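Local coordinates for periplasmic binding protein/LacI transcriptional regulator (Brachyspira murdochii, PDB 4KQC) that probably binds a carbohydrate as the solute-binding protein of a bacterial ABC transporter, at residues 4-9 against 56-61; 31-36 against 283-288; 146-151 against 187-192; 196-201 against 218-223. All coordinates share one frame; numbering follows the deposited sequence.

Interaction 1. Residues 4-9 against 56-61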
loop_
_atom_site.group_PDB
_atom_site.type_symbol
_atom_site.label_atom_id
_atom_site.label_comp_id
_atom_site.label_asym_id
_atom_site.label_seq_id
_atom_site.Cartn_x
_atom_site.Cartn_y
_atom_site.Cartn_z
ATOM N N ASP A 4 -13.816 4.808 32.719
ATOM C CA ASP A 4 -14.496 4.883 31.412
ATOM C C ASP A 4 -13.444 4.754 30.307
ATOM O O ASP A 4 -12.958 5.773 29.788
ATOM C CB ASP A 4 -15.240 6.209 31.271
ATOM C CG ASP A 4 -16.264 6.179 30.166
ATOM O OD1 ASP A 4 -16.620 5.063 29.744
ATOM O OD2 ASP A 4 -16.715 7.268 29.734
ATOM N N PRO A 5 -13.057 3.532 30.003
ATOM C CA PRO A 5 -11.975 3.270 29.093
ATOM C C PRO A 5 -12.200 3.891 27.731
ATOM O O PRO A 5 -13.303 3.829 27.185
ATOM C CB PRO A 5 -11.910 1.763 29.045
ATOM C CG PRO A 5 -12.511 1.309 30.379
ATOM C CD PRO A 5 -13.528 2.311 30.689
ATOM N N TYR A 6 -11.158 4.554 27.239
ATOM C CA TYR A 6 -11.270 5.330 26.019
ATOM C C TYR A 6 -9.938 5.389 25.288
ATOM O O TYR A 6 -8.933 5.728 25.861
ATOM C CB TYR A 6 -11.721 6.782 26.301
ATOM C CG TYR A 6 -11.803 7.668 25.052
ATOM C CD1 TYR A 6 -12.917 7.657 24.197
ATOM C CD2 TYR A 6 -10.772 8.573 24.749
ATOM C CE1 TYR A 6 -12.953 8.484 23.074
ATOM C CE2 TYR A 6 -10.805 9.400 23.631
ATOM C CZ TYR A 6 -11.912 9.359 22.825
ATOM O OH TYR A 6 -11.942 10.183 21.728
ATOM N N ILE A 7 -9.985 5.024 24.009
ATOM C CA ILE A 7 -8.791 5.048 23.153
ATOM C C ILE A 7 -9.068 5.832 21.876
ATOM O O ILE A 7 -10.117 5.676 21.217
ATOM C CB ILE A 7 -8.358 3.597 22.793
ATOM C CG1 ILE A 7 -7.754 2.910 24.023
ATOM C CG2 ILE A 7 -7.337 3.610 21.637
ATOM C CD1 ILE A 7 -7.467 1.414 23.850
ATOM N N ALA A 8 -8.166 6.733 21.539
ATOM C CA ALA A 8 -8.281 7.563 20.351
ATOM C C ALA A 8 -7.645 6.870 19.181
ATOM O O ALA A 8 -6.492 6.405 19.274
ATOM C CB ALA A 8 -7.557 8.873 20.575
ATOM N N VAL A 9 -8.401 6.771 18.097
ATOM C CA VAL A 9 -7.892 6.254 16.849
ATOM C C VAL A 9 -7.942 7.341 15.772
ATOM O O VAL A 9 -9.037 7.794 15.408
ATOM C CB VAL A 9 -8.657 5.028 16.354
ATOM C CG1 VAL A 9 -8.034 4.524 15.069
ATOM C CG2 VAL A 9 -8.627 3.948 17.439
ATOM N N ASP A 56 -4.281 16.636 17.868
ATOM C CA ASP A 56 -4.238 17.484 19.033
ATOM C C ASP A 56 -5.458 17.433 19.906
ATOM O O ASP A 56 -5.335 17.385 21.139
ATOM C CB ASP A 56 -4.040 18.925 18.599
ATOM C CG ASP A 56 -2.544 19.222 18.277
ATOM O OD1 ASP A 56 -1.660 18.617 18.926
ATOM O OD2 ASP A 56 -2.255 20.106 17.440
ATOM N N SER A 57 -6.627 17.527 19.270
ATOM C CA SER A 57 -7.888 17.432 19.977
ATOM C C SER A 57 -8.025 16.129 20.777
ATOM O O SER A 57 -8.473 16.129 21.916
ATOM C CB SER A 57 -9.042 17.667 18.972
ATOM O OG SER A 57 -9.071 19.055 18.546
ATOM N N GLU A 58 -7.584 15.006 20.213
ATOM C CA GLU A 58 -7.644 13.744 20.880
ATOM C C GLU A 58 -6.614 13.677 22.040
ATOM O O GLU A 58 -6.920 13.119 23.091
ATOM C CB GLU A 58 -7.411 12.597 19.866
ATOM C CG GLU A 58 -8.558 12.399 18.891
ATOM C CD GLU A 58 -9.881 12.076 19.591
ATOM O OE1 GLU A 58 -9.888 11.159 20.405
ATOM O OE2 GLU A 58 -10.919 12.795 19.439
ATOM N N ILE A 59 -5.434 14.232 21.836
ATOM C CA ILE A 59 -4.426 14.248 22.893
ATOM C C ILE A 59 -5.014 14.992 24.113
ATOM O O ILE A 59 -4.851 14.585 25.268
ATOM C CB ILE A 59 -3.135 14.933 22.417
ATOM C CG1 ILE A 59 -2.428 14.116 21.350
ATOM C CG2 ILE A 59 -2.217 15.151 23.614
ATOM C CD1 ILE A 59 -1.353 14.842 20.606
ATOM N N ASN A 60 -5.654 16.111 23.856
ATOM C CA ASN A 60 -6.229 16.908 24.900
ATOM C C ASN A 60 -7.261 16.219 25.773
ATOM O O ASN A 60 -7.499 16.642 26.931
ATOM C CB ASN A 60 -6.853 18.191 24.305
ATOM C CG ASN A 60 -5.856 19.144 23.705
ATOM O OD1 ASN A 60 -4.677 19.025 23.910
ATOM N ND2 ASN A 60 -6.344 20.051 22.893
ATOM N N LYS A 61 -7.902 15.164 25.250
ATOM C CA LYS A 61 -8.846 14.312 25.993
ATOM C C LYS A 61 -8.254 13.393 27.051
ATOM O O LYS A 61 -9.025 12.700 27.792
ATOM C CB LYS A 61 -9.669 13.476 25.024
ATOM C CG LYS A 61 -10.502 14.328 24.067
ATOM C CD LYS A 61 -11.335 13.425 23.152
ATOM C CE LYS A 61 -12.221 14.215 22.223
ATOM N NZ LYS A 61 -12.933 13.305 21.289
#
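Ala8 on strand 6-10 and Glu58 on helix 48-60 bring the two backbones nearest, with their CA atoms 6.2 Å apart. Tyr6 and Ala8 both project toward the helix. The Tyr6 ring leaves the strand with CG anti to the backbone N (chi1 178°), and this carries its hydroxyl to the Glu58 carboxylate. Tyr6 OH donates to Glu58 OE1 at 2.6 Å, and the carboxylate oxygen accepts through its syn lone pair. Ring and carboxylate planes are 44° apart. Glu58 is bent at chi2, and its OE1 also packs on Ala8 CB at 3.3 Å. The other oxygen, OE2, makes a salt bridge with Lys61 NZ at 2.8 Å. The extended lysine also reaches the tyrosine, but its bond from NZ to Tyr6 OH is weak, at 3.3 Å. Ser38 gives Glu58 OE1 a further weak bond. A leucine in place of Glu58 would probably leave the Tyr6 hydroxyl without its acceptor and the Lys61 ammonium without its counter-charge. Helix 48-60 joins strand 36-40 to strand 66-68, on either side of strand 6-10. The contact is thus that of a beta-alpha-beta crossover helix lying on the strand it passes over, as in the alpha/beta domains of periplasmic binding proteins.

Interaction 2. Residues 31-36 against 283-288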
loop_
_atom_site.group_PDB
_atom_site.type_symbol
_atom_site.label_atom_id
_atom_site.label_comp_id
_atom_site.label_asym_id
_atom_site.label_seq_id
_atom_site.Cartn_x
_atom_site.Cartn_y
_atom_site.Cartn_z
ATOM N N LYS A 31 -15.067 -3.240 21.078
ATOM C CA LYS A 31 -16.170 -3.893 21.797
ATOM C C LYS A 31 -15.666 -5.134 22.553
ATOM O O LYS A 31 -16.016 -5.338 23.746
ATOM C CB LYS A 31 -17.293 -4.256 20.839
ATOM C CG LYS A 31 -18.447 -5.037 21.481
ATOM C CD LYS A 31 -19.591 -5.281 20.502
ATOM C CE LYS A 31 -20.723 -6.145 21.102
ATOM N NZ LYS A 31 -20.261 -7.116 22.131
ATOM N N GLN A 32 -14.813 -5.944 21.910
ATOM C CA GLN A 32 -14.276 -7.135 22.564
ATOM C C GLN A 32 -13.539 -6.832 23.874
ATOM O O GLN A 32 -13.697 -7.508 24.852
ATOM C CB GLN A 32 -13.381 -7.906 21.636
ATOM C CG GLN A 32 -13.132 -9.323 22.080
ATOM C CD GLN A 32 -12.212 -10.069 21.152
ATOM O OE1 GLN A 32 -11.070 -10.328 21.506
ATOM N NE2 GLN A 32 -12.703 -10.411 19.973
ATOM N N ASN A 33 -12.835 -5.712 23.912
ATOM C CA ASN A 33 -12.019 -5.326 25.077
ATOM C C ASN A 33 -12.661 -4.323 26.034
ATOM O O ASN A 33 -12.029 -3.876 26.983
ATOM C CB ASN A 33 -10.659 -4.825 24.581
ATOM C CG ASN A 33 -9.864 -5.940 23.955
ATOM O OD1 ASN A 33 -9.399 -6.867 24.676
ATOM N ND2 ASN A 33 -9.775 -5.943 22.622
ATOM N N GLY A 34 -13.889 -3.945 25.767
ATOM C CA GLY A 34 -14.665 -3.095 26.670
ATOM C C GLY A 34 -14.195 -1.657 26.673
ATOM O O GLY A 34 -14.208 -0.996 27.713
ATOM N N VAL A 35 -13.795 -1.192 25.520
ATOM C CA VAL A 35 -13.263 0.165 25.431
ATOM C C VAL A 35 -14.025 0.930 24.356
ATOM O O VAL A 35 -14.387 0.373 23.327
ATOM C CB VAL A 35 -11.736 0.122 25.235
ATOM C CG1 VAL A 35 -11.322 -0.602 23.966
ATOM C CG2 VAL A 35 -11.181 1.551 25.175
ATOM N N LYS A 36 -14.289 2.213 24.616
ATOM C CA LYS A 36 -14.824 3.117 23.639
ATOM C C LYS A 36 -13.676 3.702 22.825
ATOM O O LYS A 36 -12.604 4.004 23.376
ATOM C CB LYS A 36 -15.577 4.285 24.314
ATOM C CG LYS A 36 -16.796 3.818 25.101
ATOM C CD LYS A 36 -18.046 3.778 24.237
ATOM C CE LYS A 36 -19.069 2.828 24.827
ATOM N NZ LYS A 36 -20.431 3.095 24.321
ATOM N N LEU A 283 -3.485 -3.724 20.238
ATOM C CA LEU A 283 -2.191 -3.252 20.709
ATOM C C LEU A 283 -2.414 -2.069 21.655
ATOM O O LEU A 283 -1.767 -1.956 22.690
ATOM C CB LEU A 283 -1.308 -2.823 19.529
ATOM C CG LEU A 283 -0.700 -3.920 18.672
ATOM C CD1 LEU A 283 0.016 -3.350 17.441
ATOM C CD2 LEU A 283 0.231 -4.683 19.557
ATOM N N ALA A 284 -3.292 -1.159 21.259
ATOM C CA ALA A 284 -3.488 0.038 22.061
ATOM C C ALA A 284 -4.072 -0.261 23.424
ATOM O O ALA A 284 -3.611 0.292 24.445
ATOM C CB ALA A 284 -4.315 1.016 21.312
ATOM N N TYR A 285 -5.026 -1.164 23.438
ATOM C CA TYR A 285 -5.639 -1.634 24.643
ATOM C C TYR A 285 -4.616 -2.276 25.532
ATOM O O TYR A 285 -4.556 -1.960 26.756
ATOM C CB TYR A 285 -6.827 -2.532 24.317
ATOM C CG TYR A 285 -7.438 -3.088 25.578
ATOM C CD1 TYR A 285 -8.267 -2.302 26.312
ATOM C CD2 TYR A 285 -7.174 -4.373 25.993
ATOM C CE1 TYR A 285 -8.851 -2.744 27.477
ATOM C CE2 TYR A 285 -7.744 -4.850 27.179
ATOM C CZ TYR A 285 -8.570 -4.003 27.905
ATOM O OH TYR A 285 -9.195 -4.372 29.094
ATOM N N LYS A 286 -3.842 -3.201 24.989
ATOM C CA LYS A 286 -2.805 -3.901 25.810
ATOM C C LYS A 286 -1.804 -2.919 26.366
ATOM O O LYS A 286 -1.427 -2.979 27.573
ATOM C CB LYS A 286 -2.080 -4.975 24.986
ATOM C CG LYS A 286 -2.990 -6.149 24.610
ATOM C CD LYS A 286 -2.229 -7.162 23.774
ATOM C CE LYS A 286 -3.025 -8.452 23.714
ATOM N NZ LYS A 286 -2.537 -9.400 22.686
ATOM N N ALA A 287 -1.369 -1.967 25.528
ATOM C CA ALA A 287 -0.401 -0.941 25.975
ATOM C C ALA A 287 -1.033 -0.065 27.053
ATOM O O ALA A 287 -0.322 0.342 27.995
ATOM C CB ALA A 287 0.083 -0.104 24.811
ATOM N N SER A 288 -2.359 0.167 26.988
ATOM C CA SER A 288 -3.047 0.957 27.999
ATOM C C SER A 288 -3.069 0.275 29.364
ATOM O O SER A 288 -3.227 0.923 30.380
ATOM C CB SER A 288 -4.458 1.320 27.558
ATOM O OG SER A 288 -5.423 0.324 27.732
HETATM O O HOH W 1 -11.727 -2.394 29.412
#
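Asn33, in the last turn of helix 18-33, lies over one face of the Tyr285 ring on helix 273-288. The main interaction is CH-pi. Asn33 CB sits 3.6 Å from the ring centroid and only 6° off the ring normal. The Asn33 amide leans over the same ring, its plane 28° from the ring plane, with OD1 3.6 Å from Tyr285 CD2. The amide nitrogen ND2 is tied back to Ala29 O in its own helix, which limits how the group can turn. The first torsion of Tyr285 is close to 180° (177°), and the ring extends from its helix toward the end of helix 18-33.

The apolar part is smaller. Val35 CG1 meets Tyr285 CD1 at 4.2 Å. Val35 and Tyr285 also both touch Ile7 of strand 6-10. Helices 18-33 and 273-288 cover the same face of the N-terminal domain's parallel sheet, as neighbours in one helical layer of an alpha/beta domain. Helix 18-33 ends in a Schellman motif, with Gly34 at positive phi. The chain then turns through Val35 into strand 36-40.

The polar link is indirect. One water donates to Asn33 O at 2.9 Å and is hydrogen-bonded to Tyr285 OH at 3.2 Å. An alanine at Tyr285 is likely to open a gap beneath Asn33 and leave the water without its partner on helix 273-288. Within helix 273-288, the carbonyl of Tyr285 accepts a hydrogen bond from Ser288 OG at 2.6 Å.

Interaction 3. Residues 146-151 against 187-192. With NO3 (nitrate ion), chain D; NO3 (nitrate ion), chain C.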
loop_
_atom_site.group_PDB
_atom_site.type_symbol
_atom_site.label_atom_id
_atom_site.label_comp_id
_atom_site.label_asym_id
_atom_site.label_seq_id
_atom_site.Cartn_x
_atom_site.Cartn_y
_atom_site.Cartn_z
ATOM N N LEU A 146 6.430 1.829 -10.919
ATOM C CA LEU A 146 5.877 3.143 -10.629
ATOM C C LEU A 146 5.780 3.210 -9.129
ATOM O O LEU A 146 4.898 2.576 -8.513
ATOM C CB LEU A 146 4.509 3.323 -11.291
ATOM C CG LEU A 146 4.551 3.780 -12.755
ATOM C CD1 LEU A 146 4.782 5.286 -12.839
ATOM C CD2 LEU A 146 5.579 3.043 -13.595
ATOM N N GLN A 147 6.732 3.935 -8.558
ATOM C CA GLN A 147 6.855 4.099 -7.121
ATOM C C GLN A 147 6.069 5.302 -6.675
ATOM O O GLN A 147 6.270 6.355 -7.247
ATOM C CB GLN A 147 8.349 4.297 -6.817
ATOM C CG GLN A 147 8.624 4.780 -5.403
ATOM C CD GLN A 147 10.101 4.888 -5.079
ATOM O OE1 GLN A 147 10.934 4.300 -5.759
ATOM N NE2 GLN A 147 10.430 5.645 -4.052
ATOM N N LEU A 148 5.136 5.136 -5.732
ATOM C CA LEU A 148 4.116 6.207 -5.503
ATOM C C LEU A 148 4.682 7.523 -5.001
ATOM O O LEU A 148 4.152 8.600 -5.315
ATOM C CB LEU A 148 2.969 5.696 -4.590
ATOM C CG LEU A 148 3.455 5.256 -3.196
ATOM C CD1 LEU A 148 2.855 6.165 -2.155
ATOM C CD2 LEU A 148 3.208 3.823 -2.830
ATOM N N ASP A 149 5.731 7.469 -4.204
ATOM C CA ASP A 149 6.344 8.678 -3.603
ATOM C C ASP A 149 7.667 8.304 -2.970
ATOM O O ASP A 149 8.099 7.134 -3.058
ATOM C CB ASP A 149 5.404 9.370 -2.625
ATOM C CG ASP A 149 5.179 8.629 -1.328
ATOM O OD1 ASP A 149 5.834 7.603 -0.976
ATOM O OD2 ASP A 149 4.246 9.109 -0.612
ATOM N N ASN A 150 8.308 9.278 -2.364
ATOM C CA ASN A 150 9.572 9.092 -1.619
ATOM C C ASN A 150 9.424 9.024 -0.094
ATOM O O ASN A 150 10.347 9.414 0.631
ATOM C CB ASN A 150 10.564 10.186 -2.030
ATOM C CG ASN A 150 11.081 9.997 -3.423
ATOM O OD1 ASN A 150 11.728 8.984 -3.695
ATOM N ND2 ASN A 150 10.781 10.896 -4.305
ATOM N N SER A 151 8.292 8.564 0.350
ATOM C CA SER A 151 7.962 8.346 1.749
ATOM C C SER A 151 8.430 6.900 2.069
ATOM O O SER A 151 8.728 6.087 1.166
ATOM C CB SER A 151 6.442 8.502 1.939
ATOM O OG SER A 151 5.715 7.318 1.465
ATOM N N THR A 187 5.805 13.081 -10.177
ATOM C CA THR A 187 6.093 14.278 -9.370
ATOM C C THR A 187 5.034 14.508 -8.303
ATOM O O THR A 187 5.319 15.063 -7.249
ATOM C CB THR A 187 6.352 15.515 -10.256
ATOM O OG1 THR A 187 6.840 16.608 -9.434
ATOM C CG2 THR A 187 5.104 15.920 -11.045
ATOM N N THR A 188 3.815 14.037 -8.568
ATOM C CA THR A 188 2.773 13.908 -7.537
ATOM C C THR A 188 1.968 12.650 -7.801
ATOM O O THR A 188 2.142 11.990 -8.857
ATOM C CB THR A 188 1.744 15.101 -7.537
ATOM O OG1 THR A 188 0.897 15.032 -8.706
ATOM C CG2 THR A 188 2.387 16.475 -7.453
ATOM N N GLN A 189 1.025 12.336 -6.917
ATOM C CA GLN A 189 0.121 11.199 -7.151
ATOM C C GLN A 189 -1.161 11.631 -7.869
ATOM O O GLN A 189 -2.133 10.909 -7.844
ATOM C CB GLN A 189 -0.193 10.521 -5.821
ATOM C CG GLN A 189 1.053 9.827 -5.180
ATOM C CD GLN A 189 0.661 8.971 -4.017
ATOM O OE1 GLN A 189 -0.117 8.009 -4.183
ATOM N NE2 GLN A 189 1.112 9.341 -2.818
ATOM N N ASN A 190 -1.144 12.825 -8.466
ATOM C CA ASN A 190 -2.294 13.287 -9.245
ATOM C C ASN A 190 -2.297 12.650 -10.624
ATOM O O ASN A 190 -1.298 12.166 -11.148
ATOM C CB ASN A 190 -2.330 14.805 -9.311
ATOM C CG ASN A 190 -2.397 15.421 -7.922
ATOM O OD1 ASN A 190 -3.128 14.937 -7.088
ATOM N ND2 ASN A 190 -1.651 16.475 -7.678
ATOM N N GLU A 191 -3.482 12.690 -11.221
ATOM C CA GLU A 191 -3.778 11.996 -12.498
ATOM C C GLU A 191 -2.875 12.303 -13.659
ATOM O O GLU A 191 -2.350 11.366 -14.308
ATOM C CB GLU A 191 -5.231 12.364 -12.875
ATOM C CG GLU A 191 -5.727 11.927 -14.235
ATOM C CD GLU A 191 -7.142 12.412 -14.485
ATOM O OE1 GLU A 191 -7.371 13.585 -14.897
ATOM O OE2 GLU A 191 -8.024 11.588 -14.233
ATOM N N ALA A 192 -2.670 13.580 -13.957
ATOM C CA ALA A 192 -1.857 13.908 -15.098
ATOM C C ALA A 192 -0.431 13.498 -14.856
ATOM O O ALA A 192 0.224 13.083 -15.774
ATOM C CB ALA A 192 -1.889 15.389 -15.430
HETATM N N NO3 D . -2.407 16.686 -12.016
HETATM O O1 NO3 D . -3.442 16.072 -12.203
HETATM O O2 NO3 D . -2.477 18.027 -11.659
HETATM O O3 NO3 D . -1.168 16.050 -12.149
HETATM N N NO3 C . 11.940 11.391 -7.563
HETATM O O1 NO3 C . 12.264 11.678 -8.712
HETATM O O2 NO3 C . 10.802 11.912 -7.044
HETATM O O3 NO3 C . 12.693 10.492 -6.814
#
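Two loops that follow parallel strands of the C-terminal domain meet here, with Leu148 after strand 141-146 packed against Gln189 after strand 179-184. The two side chains lie alongside each other and point the same way. Gln189 CG rests on the Leu148 carbonyl, 3.3 Å from its O. Farther out, Gln189 NE2 lies 3.7 Å from Leu148 CD1. Leu148 places CG between its backbone N and carbonyl carbon (chi1 61°), a position that sets its branch beside the glutamine. The polar end of Gln189 is fixed from a third loop, because its OE1 accepts from Asn213 ND2. Asp149 comes near the same amide obliquely, its carboxylate turned 83° from the amide plane.

Each loop is shaped by its own short turn. Asp149 OD1 accepts from Ser151 N at 3.0 Å, an Asx turn just before helix 152-171, and the N-H approaches from above the carboxylate plane. In the other loop Thr188 OG1 accepts from Asn190 N at 3.0 Å, an ST turn that leads into helix 191-199. Gln147 braces the first loop through a bond from NE2 to Asp149 O. Loops at this end of the strands face the interdomain cleft in many periplasmic binding proteins.

Two nitrate ions, probably from the crystallisation liquor, sit at the edges. Asn150 ND2 donates to two oxygens of one, the nearer, O2, at 2.9 Å. The other lies at the start of helix 191-199, where Ala192 N donates to its O1 at 3.1 Å, and the positive dipole of this N-terminal end would probably favour the anion.

Interaction 4. Residues 196-201 against 218-223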
loop_
_atom_site.group_PDB
_atom_site.type_symbol
_atom_site.label_atom_id
_atom_site.label_comp_id
_atom_site.label_asym_id
_atom_site.label_seq_id
_atom_site.Cartn_x
_atom_site.Cartn_y
_atom_site.Cartn_z
ATOM N N ASN A 196 1.242 11.002 -17.427
ATOM C CA ASN A 196 2.318 11.460 -18.262
ATOM C C ASN A 196 3.540 10.543 -18.155
ATOM O O ASN A 196 4.279 10.419 -19.083
ATOM C CB ASN A 196 2.635 12.889 -17.854
ATOM C CG ASN A 196 1.672 13.896 -18.468
ATOM O OD1 ASN A 196 1.282 13.769 -19.606
ATOM N ND2 ASN A 196 1.404 14.930 -17.759
ATOM N N GLU A 197 3.766 9.970 -16.983
ATOM C CA GLU A 197 4.858 8.997 -16.838
ATOM C C GLU A 197 4.517 7.706 -17.562
ATOM O O GLU A 197 5.375 7.154 -18.212
ATOM C CB GLU A 197 5.105 8.656 -15.372
ATOM C CG GLU A 197 5.597 9.801 -14.577
ATOM C CD GLU A 197 7.047 10.151 -14.811
ATOM O OE1 GLU A 197 7.708 9.620 -15.723
ATOM O OE2 GLU A 197 7.538 11.022 -14.049
ATOM N N VAL A 198 3.273 7.292 -17.517
ATOM C CA VAL A 198 2.852 6.031 -18.202
ATOM C C VAL A 198 2.910 6.202 -19.737
ATOM O O VAL A 198 3.306 5.280 -20.488
ATOM C CB VAL A 198 1.501 5.569 -17.724
ATOM C CG1 VAL A 198 1.008 4.421 -18.559
ATOM C CG2 VAL A 198 1.543 5.222 -16.230
ATOM N N ASN A 199 2.651 7.411 -20.222
ATOM C CA ASN A 199 2.891 7.718 -21.671
ATOM C C ASN A 199 4.228 7.256 -22.227
ATOM O O ASN A 199 4.269 6.767 -23.346
ATOM C CB ASN A 199 2.798 9.237 -21.903
ATOM C CG ASN A 199 2.624 9.601 -23.388
ATOM O OD1 ASN A 199 1.821 8.977 -24.072
ATOM N ND2 ASN A 199 3.290 10.661 -23.839
ATOM N N ALA A 200 5.349 7.420 -21.491
ATOM C CA ALA A 200 6.674 7.005 -21.990
ATOM C C ALA A 200 6.827 5.532 -22.047
ATOM O O ALA A 200 7.787 4.996 -22.618
ATOM C CB ALA A 200 7.815 7.569 -21.112
ATOM N N LEU A 201 5.894 4.808 -21.425
ATOM C CA LEU A 201 5.996 3.360 -21.414
ATOM C C LEU A 201 5.230 2.720 -22.580
ATOM O O LEU A 201 5.294 1.501 -22.768
ATOM C CB LEU A 201 5.505 2.830 -20.070
ATOM C CG LEU A 201 6.081 3.413 -18.804
ATOM C CD1 LEU A 201 5.460 2.772 -17.587
ATOM C CD2 LEU A 201 7.579 3.264 -18.734
ATOM N N ARG A 218 -4.803 3.912 -11.137
ATOM C CA ARG A 218 -5.711 4.877 -11.821
ATOM C C ARG A 218 -5.020 5.635 -12.935
ATOM O O ARG A 218 -5.578 5.784 -13.991
ATOM C CB ARG A 218 -6.333 5.883 -10.842
ATOM C CG ARG A 218 -7.470 5.402 -9.984
ATOM C CD ARG A 218 -8.318 6.625 -9.521
ATOM N NE ARG A 218 -7.516 7.660 -8.859
ATOM C CZ ARG A 218 -6.977 7.566 -7.634
ATOM N NH1 ARG A 218 -7.153 6.492 -6.855
ATOM N NH2 ARG A 218 -6.273 8.582 -7.153
ATOM N N GLY A 219 -3.823 6.172 -12.698
ATOM C CA GLY A 219 -3.066 6.867 -13.702
ATOM C C GLY A 219 -2.741 6.001 -14.867
ATOM O O GLY A 219 -2.812 6.401 -16.029
ATOM N N PHE A 220 -2.374 4.737 -14.582
ATOM C CA PHE A 220 -2.118 3.809 -15.671
ATOM C C PHE A 220 -3.361 3.595 -16.563
ATOM O O PHE A 220 -3.217 3.518 -17.814
ATOM C CB PHE A 220 -1.625 2.488 -15.072
ATOM C CG PHE A 220 -1.651 1.332 -16.017
ATOM C CD1 PHE A 220 -0.634 1.136 -16.947
ATOM C CD2 PHE A 220 -2.730 0.457 -16.008
ATOM C CE1 PHE A 220 -0.682 0.049 -17.813
ATOM C CE2 PHE A 220 -2.771 -0.614 -16.911
ATOM C CZ PHE A 220 -1.743 -0.786 -17.790
ATOM N N LEU A 221 -4.534 3.568 -15.924
ATOM C CA LEU A 221 -5.785 3.323 -16.607
ATOM C C LEU A 221 -6.325 4.513 -17.382
ATOM O O LEU A 221 -7.277 4.364 -18.135
ATOM C CB LEU A 221 -6.804 2.765 -15.606
ATOM C CG LEU A 221 -6.513 1.357 -15.072
ATOM C CD1 LEU A 221 -7.316 0.996 -13.810
ATOM C CD2 LEU A 221 -6.676 0.301 -16.125
ATOM N N VAL A 222 -5.723 5.686 -17.201
ATOM C CA VAL A 222 -5.941 6.831 -18.109
ATOM C C VAL A 222 -5.412 6.501 -19.483
ATOM O O VAL A 222 -6.012 6.923 -20.499
ATOM C CB VAL A 222 -5.243 8.063 -17.566
ATOM C CG1 VAL A 222 -5.175 9.159 -18.646
ATOM C CG2 VAL A 222 -5.866 8.503 -16.250
ATOM N N VAL A 223 -4.309 5.734 -19.536
ATOM C CA VAL A 223 -3.566 5.516 -20.791
ATOM C C VAL A 223 -3.890 4.163 -21.450
ATOM O O VAL A 223 -4.000 4.061 -22.702
ATOM C CB VAL A 223 -2.049 5.566 -20.503
ATOM C CG1 VAL A 223 -1.210 5.357 -21.733
ATOM C CG2 VAL A 223 -1.707 6.925 -19.936
#
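Val198 holds CG1 anti to its backbone N (chi1 172°), and this turns the methyl group between Phe220 and Val223 of the facing helix. Phe220 has a similar first torsion (165°), and its ring atom CD1 meets Val198 CG1 at 4.0 Å. The ring approaches this methyl obliquely. The second methyl of the valine, CG2, lies 4.0 Å from Phe220 CA, and in this way Val198 touches both the backbone and the ring of the same residue.

Val223 fills the other part of the contact. Its CB is 3.8 Å from Val198 CG1, and both of its own methyl groups pack on that carbon too. The two valine side chains slide past each other in opposite directions. Val223 CG2 also comes within 4.4 Å of Asn199 N, near the outer side of the contact. Asn199 OD1 is hydrogen-bonded to Arg202 NE, and the arginine also touches Val223.

The side-chain packing between the valines and Phe220 is apolar. Val198 is buried, and Phe220 reaches from here to Ile209 and Leu211 of strand 208-211, while Val223 also packs on Ala195. Helix 191-199 runs from strand 179-184 to strand 208-211, and helix 214-223 from there to strand 246-250. These are successive beta-alpha-beta crossover helices, packed side by side on one face of the C-terminal domain sheet, as in a Rossmann-like alpha/beta domain.

In the fold
From the N terminus, strand 6-10 opens interaction 1, which closes a loop of 46 residues when helix 48-60 packs on it. Interaction 2 opens inside that loop, at 31-36, and closes only at 283-288, so the two cross. They touch through backbone pairing of Pro5 and Ile7 with Lys36, and together they place helices on both faces of the N-terminal sheet. The long loop of interaction 2 encloses interactions 3 and 4, which lie in series in the C-terminal domain. These share helix 191-199 and touch where Leu146 meets Leu201. The centres of interactions 1 and 4 are about 42 Å apart, on opposite sides of the chain's centre.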